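Local atomic coordinates of pyoverdine biosynthesis protein PvcB (PDB entry 4YLM), a protein that catalyses the iron- and 2-oxoglutarate-dependent oxidation of tyrosine isonitrile to its unsaturated product, a step in the biosynthesis of paerucumarin. Residues Arg13-Arg18 with Gly28-Pro33; Ser165-Arg170 with His215-Ala220; Ala181-Arg186 with Leu195-Pro200. One frame throughout, in Å; residues are numbered along the deposited sequence.

Contact 1: residues Arg13-Arg18 with Gly28-Pro33; sequences RLSPLR and GLLLEP
Two torsions bring Arg13 round to the end of the facing strand: CG stands beside the backbone N (chi1 -79°), and a bend at chi3 (-71°) turns the guanidinium over Glu32 toward Pro33. The segments carry the two strands of an antiparallel beta hairpin with a long connection, free of helix and strand, between them, at the margin of the main sheet of this TauD/TfdA-type oxygenase. Arg13 and Glu32 are a hydrogen-bonded pair whose backbone N and O atoms bond in both directions, and the same exchange recurs at Ser15 and Leu30, where Leu30 N reaches Ser15 O at 2.8 Å. Between them Leu14 and Leu31 make a non-hydrogen-bonded pair.

Arg13, Ser15, Leu30 and Glu32 share one face. There the Arg13 guanidinium grips one atom side-on: Arg13 NE (3.3 Å) and NH2 (3.0 Å) both donate to Pro33 O, which lies in the guanidinium plane. CB of Glu32 sits over one face of the group, while the carboxylate comes well out of its plane, leaving a long salt bridge of 3.7 Å between Arg13 NH1 and Glu32 OE2 that acts through charge alone. A water donates to Glu32 OE2 and, weakly, to Arg13 O, and also bonds Ser15 OG, tying both strands together.

The other face is apolar. Leu14 and Leu31 run side by side in the same direction, and Leu31 continues onto Trp47 and Leu48 of helix 45-55. Strand 57-60 pairs with the far edge of 29-33, which places 13-16 outside it. Past the strand, Leu17 CB closes on Gly28 C at 3.5 Å. On the Leu14 side the fit is tight, with CD2 of Leu14 only 3.5 Å from CG of Leu31.

Contact 2: residues Ser165-Arg170 with His215-Ala220; sequences SGRYQR and HYDGIA
Backbone bonds come first where Ser165 meets Asp217 and Arg167 meets His215, two antiparallel hydrogen-bonded pairs, each with N-H donated both ways. Arg167 N to His215 O measures 2.8 Å. Gly166 and Tyr216 form the non-hydrogen-bonded pair between them, and a CA-H...O contact there puts Tyr216 CA 3.2 Å from Ser165 O.

On the face that Ser165, Arg167, His215 and Asp217 share, Arg167 and Asp217 form a salt bridge. The guanidinium takes the carboxylate side-on, one nitrogen to each oxygen: Arg167 NE donates to Asp217 OD2 at 2.6 Å and Arg167 NH2 to Asp217 OD1 at 3.0 Å. Both oxygens offer their syn lone pairs, and the two groups are nearly coplanar, their planes 25° apart. This double bond pattern fixes the rotation of the guanidinium. His215 CB lies over one of its faces, and His215 ND1 is 3.0 Å from Arg167 NH1.

Aromatic contact occupies the reverse face. Tyr168 and Tyr216 cross at about a right angle, Tyr168 OH meeting Tyr216 CE2 at 3.7 Å near the plane of the Tyr216 ring. Their hydroxyls bond to the backbone of Cys198, at N and O respectively, and Tyr216 also packs on helix 224-235. Strand 178-182 flanks 165-169 on its other side, completing a three-stranded antiparallel sheet with 215-217 at one edge.

Contact 3: residues Ala181-Arg186 with Leu195-Pro200; sequences APIVER and LRFCEP
Arg196 touches Ala181, Pro182 and Glu185 with the base of its side chain before leaving them altogether. Its CB lies 4.2 Å from Ala181 CB and 3.9 Å from Pro182 O. The next atom, CG, meets Glu185 CG at 3.8 Å, aliphatic carbon against aliphatic carbon, since the Glu185 carboxylate turns off to His289 and to the backbone N of Arg186. Bends at chi2 (-69°) and chi3 (82°) of Arg196 then fold the side chain back on the preceding peptide, so that Arg196 NE donates to Leu195 O at 2.7 Å; this oxygen lies in the guanidinium plane, and NH2 adds a weak bond to it. At the tip, NH1 bonds Asn256 O and NH2 bonds Leu259 O, while Trp113 provides a cation-pi partner. The buried guanidinium is thus satisfied mainly by backbone carbonyls, which would fix its rotation.

The segments themselves are joined by one direct hydrogen bond, Arg196 N to Ile183 O. A water donates to both Ala181 O and Arg196 O, bridging the two backbones. Ile183 CD1 runs beside the Phe197 ring, 3.7 Å from its CD1, and both side chains pack on Leu231 of helix 224-235. On the other flank Val184 CG2 meets Leu195 CD2 at 4.0 Å, and both residues rest on Trp161 of helix 155-163.

Val184 and Leu195 are a non-hydrogen-bonded antiparallel pair, the start of the small two-stranded hairpin 184-186/193-195. Beyond it lie residues near the iron-binding histidines: the side chains of Arg196 and Phe197 come within about 8 Å of those of His261 and His112 respectively, iron ligands of this TauD/TfdA-type oxygenase.

Contacts 2 and 3 form one continuous region, their centres 10 Å apart, with contact 3 nested in the loop that contact 2 closes. Strands 165-169 and 178-182 are neighbours in one sheet, linked by a probable hydrogen bond from Gly166 N to Ala181 O (2.9 Å). Contact 1 lies across the centre of the chain, about 37 Å from contact 2 and 28 Å from contact 3, centre to centre. Distances to the iron-binding histidines place the contacts: the side chain of Tyr168 in contact 2 is about 8 Å from that of His112, to which contact 3 also lies close, whereas that of Leu17 in contact 1 is about 12 Å from that of His261.

Contact 1: residues Arg13-Arg18 with Gly28-Pro33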
loop_
_atom_site.group_PDB
_atom_site.type_symbol
_atom_site.label_atom_id
_atom_site.label_comp_id
_atom_site.label_asym_id
_atom_site.label_seq_id
_atom_site.Cartn_x
_atom_site.Cartn_y
_atom_site.Cartn_z
ATOM N N ARG A 13 6.640 11.742 -10.185
ATOM C CA ARG A 13 6.100 11.726 -11.541
ATOM C C ARG A 13 6.349 10.330 -12.061
ATOM O O ARG A 13 7.487 9.869 -12.045
ATOM C CB ARG A 13 6.830 12.727 -12.447
ATOM C CG ARG A 13 6.404 14.176 -12.277
ATOM C CD ARG A 13 7.419 15.124 -12.937
ATOM N NE ARG A 13 8.678 15.165 -12.188
ATOM C CZ ARG A 13 9.890 15.064 -12.727
ATOM N NH1 ARG A 13 10.040 14.918 -14.043
ATOM N NH2 ARG A 13 10.959 15.113 -11.942
ATOM N N LEU A 14 5.298 9.667 -12.532
ATOM C CA LEU A 14 5.420 8.323 -13.058
ATOM C C LEU A 14 5.268 8.300 -14.576
ATOM O O LEU A 14 4.475 9.049 -15.151
ATOM C CB LEU A 14 4.342 7.420 -12.460
ATOM C CG LEU A 14 4.294 7.245 -10.944
ATOM C CD1 LEU A 14 3.279 6.182 -10.570
ATOM C CD2 LEU A 14 5.640 6.876 -10.392
ATOM N N SER A 15 6.008 7.423 -15.231
ATOM C CA SER A 15 5.725 7.189 -16.640
ATOM C C SER A 15 6.241 5.835 -17.099
ATOM O O SER A 15 7.059 5.204 -16.422
ATOM C CB SER A 15 6.267 8.341 -17.502
ATOM O OG SER A 15 7.640 8.519 -17.311
ATOM N N PRO A 16 5.740 5.364 -18.247
ATOM C CA PRO A 16 6.189 4.075 -18.779
ATOM C C PRO A 16 7.711 4.062 -18.955
ATOM O O PRO A 16 8.290 5.080 -19.307
ATOM C CB PRO A 16 5.517 4.004 -20.158
ATOM C CG PRO A 16 4.374 4.963 -20.093
ATOM C CD PRO A 16 4.773 6.043 -19.131
ATOM N N LEU A 17 8.340 2.928 -18.667
ATOM C CA LEU A 17 9.768 2.756 -18.900
ATOM C C LEU A 17 10.007 2.598 -20.403
ATOM O O LEU A 17 9.292 1.847 -21.067
ATOM C CB LEU A 17 10.272 1.495 -18.191
ATOM C CG LEU A 17 11.790 1.284 -18.228
ATOM C CD1 LEU A 17 12.484 2.397 -17.467
ATOM C CD2 LEU A 17 12.182 -0.092 -17.675
ATOM N N ARG A 18 11.010 3.302 -20.915
ATOM C CA ARG A 18 11.395 3.239 -22.323
ATOM C C ARG A 18 12.907 3.214 -22.366
ATOM O O ARG A 18 13.555 3.880 -21.553
ATOM C CB ARG A 18 10.897 4.484 -23.053
ATOM C CG ARG A 18 9.381 4.654 -22.977
ATOM C CD ARG A 18 8.946 6.021 -23.469
ATOM N NE ARG A 18 9.411 6.272 -24.834
ATOM N N GLY A 28 7.921 -2.462 -16.580
ATOM C CA GLY A 28 8.840 -1.410 -16.192
ATOM C C GLY A 28 8.132 -0.096 -15.917
ATOM O O GLY A 28 7.126 0.216 -16.538
ATOM N N LEU A 29 8.677 0.684 -14.993
ATOM C CA LEU A 29 8.090 1.970 -14.639
ATOM C C LEU A 29 9.201 2.946 -14.295
ATOM O O LEU A 29 10.171 2.575 -13.641
ATOM C CB LEU A 29 7.136 1.796 -13.449
ATOM C CG LEU A 29 6.331 3.017 -12.991
ATOM C CD1 LEU A 29 5.258 3.325 -14.038
ATOM C CD2 LEU A 29 5.679 2.741 -11.629
ATOM N N LEU A 30 9.089 4.182 -14.776
ATOM C CA LEU A 30 10.047 5.221 -14.450
ATOM C C LEU A 30 9.431 6.097 -13.378
ATOM O O LEU A 30 8.295 6.551 -13.528
ATOM C CB LEU A 30 10.378 6.084 -15.678
ATOM C CG LEU A 30 11.205 7.360 -15.452
ATOM C CD1 LEU A 30 12.620 7.048 -14.909
ATOM C CD2 LEU A 30 11.307 8.230 -16.723
ATOM N N LEU A 31 10.182 6.348 -12.309
ATOM C CA LEU A 31 9.732 7.267 -11.255
ATOM C C LEU A 31 10.709 8.417 -11.168
ATOM O O LEU A 31 11.918 8.206 -11.183
ATOM C CB LEU A 31 9.696 6.571 -9.898
ATOM C CG LEU A 31 8.714 5.413 -9.705
ATOM C CD1 LEU A 31 9.325 4.156 -10.251
ATOM C CD2 LEU A 31 8.406 5.250 -8.214
ATOM N N GLU A 32 10.184 9.631 -11.049
ATOM C CA GLU A 32 11.044 10.792 -10.916
ATOM C C GLU A 32 10.526 11.679 -9.797
ATOM O O GLU A 32 9.334 11.673 -9.495
ATOM C CB GLU A 32 11.121 11.560 -12.241
ATOM C CG GLU A 32 11.658 10.717 -13.392
ATOM C CD GLU A 32 11.534 11.443 -14.724
ATOM O OE1 GLU A 32 12.533 12.054 -15.151
ATOM O OE2 GLU A 32 10.427 11.441 -15.317
ATOM N N PRO A 33 11.429 12.448 -9.173
ATOM C CA PRO A 33 11.097 13.201 -7.959
ATOM C C PRO A 33 9.991 14.237 -8.148
ATOM O O PRO A 33 9.937 14.918 -9.169
ATOM C CB PRO A 33 12.434 13.873 -7.581
ATOM C CG PRO A 33 13.288 13.814 -8.840
ATOM C CD PRO A 33 12.850 12.579 -9.553
HETATM O O HOH W 1 8.232 9.850 -14.818
HETATM O O HOH W 2 8.694 13.390 -16.452
#

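Contact 2: residues Ser165-Arg170 with His215-Ala220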
loop_
_atom_site.group_PDB
_atom_site.type_symbol
_atom_site.label_atom_id
_atom_site.label_comp_id
_atom_site.label_asym_id
_atom_site.label_seq_id
_atom_site.Cartn_x
_atom_site.Cartn_y
_atom_site.Cartn_z
ATOM N N SER A 165 12.669 -29.005 -19.540
ATOM C CA SER A 165 13.256 -28.744 -18.231
ATOM C C SER A 165 14.732 -28.432 -18.426
ATOM O O SER A 165 15.379 -29.001 -19.312
ATOM C CB SER A 165 13.141 -29.975 -17.332
ATOM O OG SER A 165 11.922 -29.982 -16.617
ATOM N N GLY A 166 15.265 -27.539 -17.595
ATOM C CA GLY A 166 16.670 -27.189 -17.642
ATOM C C GLY A 166 17.432 -27.820 -16.494
ATOM O O GLY A 166 16.935 -27.858 -15.368
ATOM N N ARG A 167 18.621 -28.345 -16.789
ATOM C CA ARG A 167 19.526 -28.867 -15.766
ATOM C C ARG A 167 20.830 -28.085 -15.813
ATOM O O ARG A 167 21.496 -28.028 -16.847
ATOM C CB ARG A 167 19.807 -30.360 -15.969
ATOM C CG ARG A 167 18.745 -31.292 -15.386
ATOM C CD ARG A 167 19.206 -32.758 -15.403
ATOM N NE ARG A 167 19.258 -33.319 -16.754
ATOM C CZ ARG A 167 20.377 -33.628 -17.404
ATOM N NH1 ARG A 167 21.559 -33.435 -16.831
ATOM N NH2 ARG A 167 20.316 -34.133 -18.631
ATOM N N TYR A 168 21.189 -27.483 -14.687
ATOM C CA TYR A 168 22.322 -26.578 -14.646
ATOM C C TYR A 168 23.314 -27.029 -13.584
ATOM O O TYR A 168 22.920 -27.528 -12.524
ATOM C CB TYR A 168 21.838 -25.144 -14.381
ATOM C CG TYR A 168 20.654 -24.764 -15.246
ATOM C CD1 TYR A 168 20.802 -24.575 -16.614
ATOM C CD2 TYR A 168 19.386 -24.613 -14.701
ATOM C CE1 TYR A 168 19.720 -24.242 -17.413
ATOM C CE2 TYR A 168 18.298 -24.276 -15.493
ATOM C CZ TYR A 168 18.473 -24.086 -16.846
ATOM O OH TYR A 168 17.396 -23.761 -17.635
ATOM N N GLN A 169 24.601 -26.875 -13.884
ATOM C CA GLN A 169 25.655 -27.237 -12.944
ATOM C C GLN A 169 26.762 -26.199 -12.968
ATOM O O GLN A 169 26.985 -25.537 -13.984
ATOM C CB GLN A 169 26.223 -28.621 -13.270
ATOM N N ARG A 170 27.446 -26.045 -11.842
ATOM C CA ARG A 170 28.606 -25.164 -11.777
ATOM C C ARG A 170 29.671 -25.765 -10.865
ATOM O O ARG A 170 30.196 -26.845 -11.143
ATOM C CB ARG A 170 28.208 -23.762 -11.301
ATOM C CG ARG A 170 27.993 -23.650 -9.804
ATOM C CD ARG A 170 27.622 -22.227 -9.397
ATOM N NE ARG A 170 28.617 -21.243 -9.818
ATOM N N HIS A 215 21.918 -28.727 -19.877
ATOM C CA HIS A 215 21.171 -29.802 -20.521
ATOM C C HIS A 215 19.677 -29.486 -20.479
ATOM O O HIS A 215 19.195 -28.898 -19.510
ATOM C CB HIS A 215 21.461 -31.130 -19.819
ATOM C CG HIS A 215 22.925 -31.426 -19.681
ATOM N ND1 HIS A 215 23.473 -31.973 -18.539
ATOM C CD2 HIS A 215 23.956 -31.242 -20.540
ATOM C CE1 HIS A 215 24.777 -32.114 -18.702
ATOM N NE2 HIS A 215 25.096 -31.677 -19.908
ATOM N N TYR A 216 18.947 -29.867 -21.524
ATOM C CA TYR A 216 17.516 -29.590 -21.576
ATOM C C TYR A 216 16.682 -30.857 -21.808
ATOM O O TYR A 216 16.673 -31.419 -22.904
ATOM C CB TYR A 216 17.217 -28.491 -22.605
ATOM C CG TYR A 216 17.945 -27.195 -22.298
ATOM C CD1 TYR A 216 19.099 -26.842 -22.989
ATOM C CD2 TYR A 216 17.491 -26.335 -21.299
ATOM C CE1 TYR A 216 19.779 -25.663 -22.703
ATOM C CE2 TYR A 216 18.166 -25.155 -21.002
ATOM C CZ TYR A 216 19.306 -24.821 -21.708
ATOM O OH TYR A 216 19.985 -23.648 -21.417
ATOM N N ASP A 217 15.990 -31.294 -20.758
ATOM C CA ASP A 217 15.251 -32.556 -20.758
ATOM C C ASP A 217 13.805 -32.397 -21.196
ATOM O O ASP A 217 13.295 -31.278 -21.318
ATOM C CB ASP A 217 15.241 -33.157 -19.355
ATOM C CG ASP A 217 16.625 -33.380 -18.802
ATOM O OD1 ASP A 217 17.574 -33.506 -19.602
ATOM O OD2 ASP A 217 16.762 -33.437 -17.562
ATOM N N GLY A 218 13.142 -33.533 -21.397
ATOM C CA GLY A 218 11.716 -33.562 -21.662
ATOM C C GLY A 218 11.404 -33.383 -23.132
ATOM O O GLY A 218 10.268 -33.557 -23.566
ATOM N N ILE A 219 12.419 -33.015 -23.898
ATOM C CA ILE A 219 12.269 -32.908 -25.341
ATOM C C ILE A 219 13.310 -33.792 -26.016
ATOM O O ILE A 219 14.209 -34.312 -25.353
ATOM C CB ILE A 219 12.448 -31.460 -25.820
ATOM C CG1 ILE A 219 13.844 -30.952 -25.456
ATOM C CG2 ILE A 219 11.374 -30.561 -25.211
ATOM C CD1 ILE A 219 14.217 -29.648 -26.125
ATOM N N ALA A 220 13.192 -33.955 -27.330
ATOM C CA ALA A 220 14.164 -34.736 -28.090
ATOM C C ALA A 220 15.399 -33.896 -28.401
ATOM O O ALA A 220 15.285 -32.702 -28.684
ATOM C CB ALA A 220 13.536 -35.264 -29.375
#

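Contact 3: residues Ala181-Arg186 with Leu195-Pro200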
loop_
_atom_site.group_PDB
_atom_site.type_symbol
_atom_site.label_atom_id
_atom_site.label_comp_id
_atom_site.label_asym_id
_atom_site.label_seq_id
_atom_site.Cartn_x
_atom_site.Cartn_y
_atom_site.Cartn_z
ATOM N N ALA A 181 15.063 -26.790 -13.172
ATOM C CA ALA A 181 13.770 -26.117 -13.181
ATOM C C ALA A 181 13.036 -26.330 -14.499
ATOM O O ALA A 181 13.642 -26.269 -15.574
ATOM C CB ALA A 181 13.965 -24.620 -12.934
ATOM N N PRO A 182 11.718 -26.558 -14.430
ATOM C CA PRO A 182 10.961 -26.545 -15.684
ATOM C C PRO A 182 11.163 -25.189 -16.352
ATOM O O PRO A 182 11.323 -24.182 -15.648
ATOM C CB PRO A 182 9.506 -26.672 -15.222
ATOM C CG PRO A 182 9.576 -27.203 -13.818
ATOM C CD PRO A 182 10.858 -26.705 -13.247
ATOM N N ILE A 183 11.166 -25.159 -17.678
ATOM C CA ILE A 183 11.248 -23.908 -18.412
ATOM C C ILE A 183 10.023 -23.031 -18.099
ATOM O O ILE A 183 10.148 -21.836 -17.843
ATOM C CB ILE A 183 11.306 -24.166 -19.922
ATOM C CG1 ILE A 183 12.628 -24.846 -20.300
ATOM C CG2 ILE A 183 11.160 -22.862 -20.687
ATOM C CD1 ILE A 183 13.817 -23.918 -20.166
ATOM N N VAL A 184 8.840 -23.634 -18.127
ATOM C CA VAL A 184 7.617 -22.917 -17.785
ATOM C C VAL A 184 7.279 -23.193 -16.324
ATOM O O VAL A 184 7.060 -24.339 -15.937
ATOM C CB VAL A 184 6.442 -23.324 -18.718
ATOM C CG1 VAL A 184 5.161 -22.575 -18.352
ATOM C CG2 VAL A 184 6.819 -23.073 -20.182
ATOM N N GLU A 185 7.258 -22.142 -15.507
ATOM C CA GLU A 185 7.017 -22.299 -14.077
ATOM C C GLU A 185 5.785 -21.506 -13.659
ATOM O O GLU A 185 5.190 -20.800 -14.471
ATOM C CB GLU A 185 8.227 -21.804 -13.272
ATOM C CG GLU A 185 9.175 -22.895 -12.795
ATOM C CD GLU A 185 8.589 -23.716 -11.663
ATOM O OE1 GLU A 185 9.368 -24.407 -10.980
ATOM O OE2 GLU A 185 7.351 -23.678 -11.462
ATOM N N ARG A 186 5.404 -21.633 -12.393
ATOM C CA ARG A 186 4.445 -20.720 -11.796
ATOM C C ARG A 186 5.212 -19.805 -10.847
ATOM O O ARG A 186 6.203 -20.221 -10.230
ATOM C CB ARG A 186 3.355 -21.484 -11.042
ATOM C CG ARG A 186 3.857 -22.270 -9.850
ATOM C CD ARG A 186 2.718 -23.057 -9.236
ATOM N NE ARG A 186 3.096 -23.748 -8.006
ATOM C CZ ARG A 186 2.986 -25.064 -7.824
ATOM N NH1 ARG A 186 2.522 -25.839 -8.800
ATOM N NH2 ARG A 186 3.341 -25.609 -6.665
ATOM N N LEU A 195 8.715 -17.842 -16.793
ATOM C CA LEU A 195 9.753 -18.737 -17.283
ATOM C C LEU A 195 10.915 -18.745 -16.294
ATOM O O LEU A 195 11.251 -17.709 -15.705
ATOM C CB LEU A 195 10.252 -18.286 -18.656
ATOM C CG LEU A 195 9.228 -18.149 -19.789
ATOM C CD1 LEU A 195 9.888 -17.573 -21.025
ATOM C CD2 LEU A 195 8.586 -19.505 -20.109
ATOM N N ARG A 196 11.516 -19.914 -16.102
ATOM C CA ARG A 196 12.814 -20.004 -15.426
ATOM C C ARG A 196 13.763 -20.663 -16.427
ATOM O O ARG A 196 13.595 -21.822 -16.771
ATOM C CB ARG A 196 12.723 -20.836 -14.142
ATOM C CG ARG A 196 11.864 -20.215 -13.042
ATOM C CD ARG A 196 12.491 -18.945 -12.436
ATOM N NE ARG A 196 12.242 -17.748 -13.243
ATOM C CZ ARG A 196 12.581 -16.510 -12.876
ATOM N NH1 ARG A 196 13.192 -16.296 -11.715
ATOM N NH2 ARG A 196 12.310 -15.479 -13.669
ATOM N N PHE A 197 14.742 -19.904 -16.901
ATOM C CA PHE A 197 15.622 -20.351 -17.960
ATOM C C PHE A 197 16.984 -19.748 -17.690
ATOM O O PHE A 197 17.087 -18.554 -17.432
ATOM C CB PHE A 197 15.073 -19.853 -19.300
ATOM C CG PHE A 197 15.974 -20.110 -20.494
ATOM C CD1 PHE A 197 16.477 -21.376 -20.755
ATOM C CD2 PHE A 197 16.251 -19.090 -21.392
ATOM C CE1 PHE A 197 17.278 -21.611 -21.873
ATOM C CE2 PHE A 197 17.036 -19.315 -22.515
ATOM C CZ PHE A 197 17.553 -20.577 -22.754
ATOM N N CYS A 198 18.024 -20.580 -17.699
ATOM C CA CYS A 198 19.389 -20.072 -17.664
ATOM C C CYS A 198 19.956 -20.286 -19.059
ATOM O O CYS A 198 20.074 -21.420 -19.520
ATOM C CB CYS A 198 20.230 -20.789 -16.601
ATOM S SG CYS A 198 21.936 -20.129 -16.432
ATOM N N GLU A 199 20.266 -19.190 -19.741
ATOM C CA GLU A 199 20.629 -19.236 -21.147
ATOM C C GLU A 199 22.101 -19.629 -21.318
ATOM O O GLU A 199 22.950 -19.184 -20.552
ATOM C CB GLU A 199 20.369 -17.867 -21.783
ATOM C CG GLU A 199 20.684 -17.796 -23.260
ATOM C CD GLU A 199 20.682 -16.379 -23.789
ATOM O OE1 GLU A 199 20.606 -15.428 -22.969
ATOM O OE2 GLU A 199 20.772 -16.214 -25.030
ATOM N N PRO A 200 22.405 -20.476 -22.314
ATOM C CA PRO A 200 23.810 -20.792 -22.619
ATOM C C PRO A 200 24.500 -19.646 -23.359
ATOM O O PRO A 200 23.856 -18.966 -24.150
ATOM C CB PRO A 200 23.711 -22.006 -23.554
ATOM C CG PRO A 200 22.304 -22.510 -23.427
ATOM C CD PRO A 200 21.471 -21.310 -23.090
HETATM O O HOH W 3 15.117 -24.077 -16.538
#